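PDB 3BS4: uncharacterized protein PH0321 from Pyrococcus horikoshii, which is of unknown function but carries a KaiC-like domain, whose relatives are RecA-type ATPases, and was crystallised with an unidentified peptide bound. Local coordinates for residues D49-M54 / K128-L133. Numbering follows the deposited sequence.
Sequences DNLVGM and KVWMDL
Leu-51 and Trp-130 carry this contact, and the evidence for a CH-pi interaction is direct: CD1 of Leu-51 stands 3.8 Å from the centroid of the five-membered ring of Trp-130, only 13° off the ring normal. The same methyl lies 3.8 Å from Trp-130 CG, while the second methyl, Leu-51 CD2, comes 3.9 Å from Trp-130 NE1, so the forked end of the leucine rests on the pyrrole half of the indole. In both residues CG is anti to the carbonyl carbon (chi1 -75° in Trp-130), which sends the two side chains past one another from opposing backbones.

The remaining contacts are van der Waals in character. At the benzene end of the indole, near the ring plane, Val-52 O is 3.9 Å from Trp-130 CZ2. Trp-130 CH2 lies more loosely against the strand backbone, 4.4 Å from Gly-53 N.

No hydrogen bond joins the two segments. The buried indole N-H is instead satisfied by His-82 O, a bond that would help fix the rotation of the ring beneath Leu-51. An alanine in place of Trp-130 would probably open a gap beside Leu-51 and Gly-53 and leave His-82 O without its indole donor.

Strand 51-54 and helix 128-132 run nearly antiparallel, at 169°, with axes 11.5 Å apart, a separation that the large tryptophan spans. Leu-141 and Ala-85, on the strands flanking 51-56, also touch the Trp-130 side chain, whereas Val-52 turns from the helix to pack against helix 34-47. Helices thus cover both faces of a largely parallel sheet, the three-layer alpha/beta/alpha sandwich expected of a RecA-like, KaiC-type domain.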
loop_
_atom_site.group_PDB
_atom_site.type_symbol
_atom_site.label_atom_id
_atom_site.label_comp_id
_atom_site.label_asym_id
_atom_site.label_seq_id
_atom_site.Cartn_x
_atom_site.Cartn_y
_atom_site.Cartn_z
ATOM N N ASP A 49 3.307 6.255 -15.482
ATOM C CA ASP A 49 4.097 7.461 -15.177
ATOM C C ASP A 49 3.545 8.320 -14.036
ATOM O O ASP A 49 3.587 9.542 -14.094
ATOM C CB ASP A 49 4.311 8.315 -16.447
ATOM C CG ASP A 49 5.470 9.294 -16.314
ATOM O OD1 ASP A 49 6.558 8.885 -15.853
ATOM O OD2 ASP A 49 5.301 10.474 -16.694
ATOM N N ASN A 50 3.010 7.679 -13.001
ATOM C CA ASN A 50 2.590 8.404 -11.805
ATOM C C ASN A 50 3.706 8.398 -10.783
ATOM O O ASN A 50 4.709 7.722 -10.977
ATOM C CB ASN A 50 1.325 7.753 -11.233
ATOM C CG ASN A 50 0.141 7.960 -12.136
ATOM O OD1 ASN A 50 -0.326 9.080 -12.298
ATOM N ND2 ASN A 50 -0.336 6.881 -12.758
ATOM N N LEU A 51 3.539 9.163 -9.708
ATOM C CA LEU A 51 4.504 9.140 -8.617
ATOM C C LEU A 51 4.048 8.128 -7.577
ATOM O O LEU A 51 2.863 8.056 -7.285
ATOM C CB LEU A 51 4.620 10.513 -7.983
ATOM C CG LEU A 51 5.048 11.641 -8.938
ATOM C CD1 LEU A 51 5.109 12.930 -8.156
ATOM C CD2 LEU A 51 6.368 11.340 -9.642
ATOM N N VAL A 52 4.984 7.350 -7.048
ATOM C CA VAL A 52 4.621 6.302 -6.096
ATOM C C VAL A 52 5.587 6.353 -4.938
ATOM O O VAL A 52 6.797 6.419 -5.146
ATOM C CB VAL A 52 4.654 4.925 -6.780
ATOM C CG1 VAL A 52 4.461 3.793 -5.756
ATOM C CG2 VAL A 52 3.579 4.852 -7.885
ATOM N N GLY A 53 5.051 6.333 -3.721
ATOM C CA GLY A 53 5.877 6.184 -2.530
ATOM C C GLY A 53 5.508 4.840 -1.932
ATOM O O GLY A 53 4.320 4.519 -1.859
ATOM N N MET A 54 6.510 4.056 -1.546
ATOM C CA MET A 54 6.271 2.750 -0.916
ATOM C C MET A 54 6.855 2.738 0.490
ATOM O O MET A 54 8.026 3.087 0.684
ATOM C CB MET A 54 6.939 1.642 -1.734
ATOM C CG MET A 54 6.665 0.236 -1.221
ATOM S SD MET A 54 7.671 -0.970 -2.129
ATOM C CE MET A 54 7.434 -0.300 -3.808
ATOM N N LYS A 128 9.572 17.170 -1.317
ATOM C CA LYS A 128 10.353 18.380 -1.676
ATOM C C LYS A 128 11.107 18.143 -2.982
ATOM O O LYS A 128 11.191 19.046 -3.831
ATOM C CB LYS A 128 11.313 18.771 -0.550
ATOM C CG LYS A 128 12.007 20.133 -0.716
ATOM C CD LYS A 128 12.912 20.426 0.494
ATOM C CE LYS A 128 13.429 21.864 0.489
ATOM N NZ LYS A 128 12.302 22.833 0.316
ATOM N N VAL A 129 11.657 16.942 -3.149
ATOM C CA VAL A 129 12.333 16.597 -4.408
ATOM C C VAL A 129 11.329 16.645 -5.567
ATOM O O VAL A 129 11.589 17.269 -6.606
ATOM C CB VAL A 129 13.052 15.221 -4.365
ATOM C CG1 VAL A 129 13.694 14.896 -5.703
ATOM C CG2 VAL A 129 14.100 15.184 -3.251
ATOM N N TRP A 130 10.188 15.975 -5.407
ATOM C CA TRP A 130 9.182 15.974 -6.463
ATOM C C TRP A 130 8.739 17.376 -6.808
ATOM O O TRP A 130 8.550 17.701 -7.994
ATOM C CB TRP A 130 7.964 15.148 -6.044
ATOM C CG TRP A 130 8.204 13.661 -6.103
ATOM C CD1 TRP A 130 8.976 12.992 -7.001
ATOM C CD2 TRP A 130 7.610 12.662 -5.262
ATOM N NE1 TRP A 130 8.918 11.635 -6.767
ATOM C CE2 TRP A 130 8.084 11.406 -5.703
ATOM C CE3 TRP A 130 6.728 12.710 -4.176
ATOM C CZ2 TRP A 130 7.712 10.205 -5.092
ATOM C CZ3 TRP A 130 6.362 11.514 -3.567
ATOM C CH2 TRP A 130 6.849 10.282 -4.030
ATOM N N MET A 131 8.542 18.208 -5.788
ATOM C CA MET A 131 8.068 19.577 -6.035
ATOM C C MET A 131 9.161 20.406 -6.741
ATOM O O MET A 131 8.871 21.140 -7.706
ATOM C CB MET A 131 7.598 20.271 -4.746
ATOM C CG MET A 131 6.955 21.649 -5.002
ATOM S SD MET A 131 5.437 21.666 -6.022
ATOM C CE MET A 131 4.385 20.767 -4.900
ATOM N N ASP A 132 10.400 20.279 -6.262
ATOM C CA ASP A 132 11.514 21.020 -6.893
ATOM C C ASP A 132 11.614 20.698 -8.389
ATOM O O ASP A 132 11.854 21.587 -9.209
ATOM C CB ASP A 132 12.845 20.727 -6.217
ATOM C CG ASP A 132 13.017 21.438 -4.879
ATOM O OD1 ASP A 132 12.118 22.194 -4.425
ATOM O OD2 ASP A 132 14.078 21.227 -4.260
ATOM N N LEU A 133 11.450 19.426 -8.737
ATOM C CA LEU A 133 11.552 18.995 -10.126
ATOM C C LEU A 133 10.264 19.197 -10.924
ATOM O O LEU A 133 10.219 18.902 -12.129
ATOM C CB LEU A 133 12.034 17.541 -10.191
ATOM C CG LEU A 133 13.347 17.207 -9.468
ATOM C CD1 LEU A 133 13.721 15.712 -9.658
ATOM C CD2 LEU A 133 14.538 18.093 -9.945
#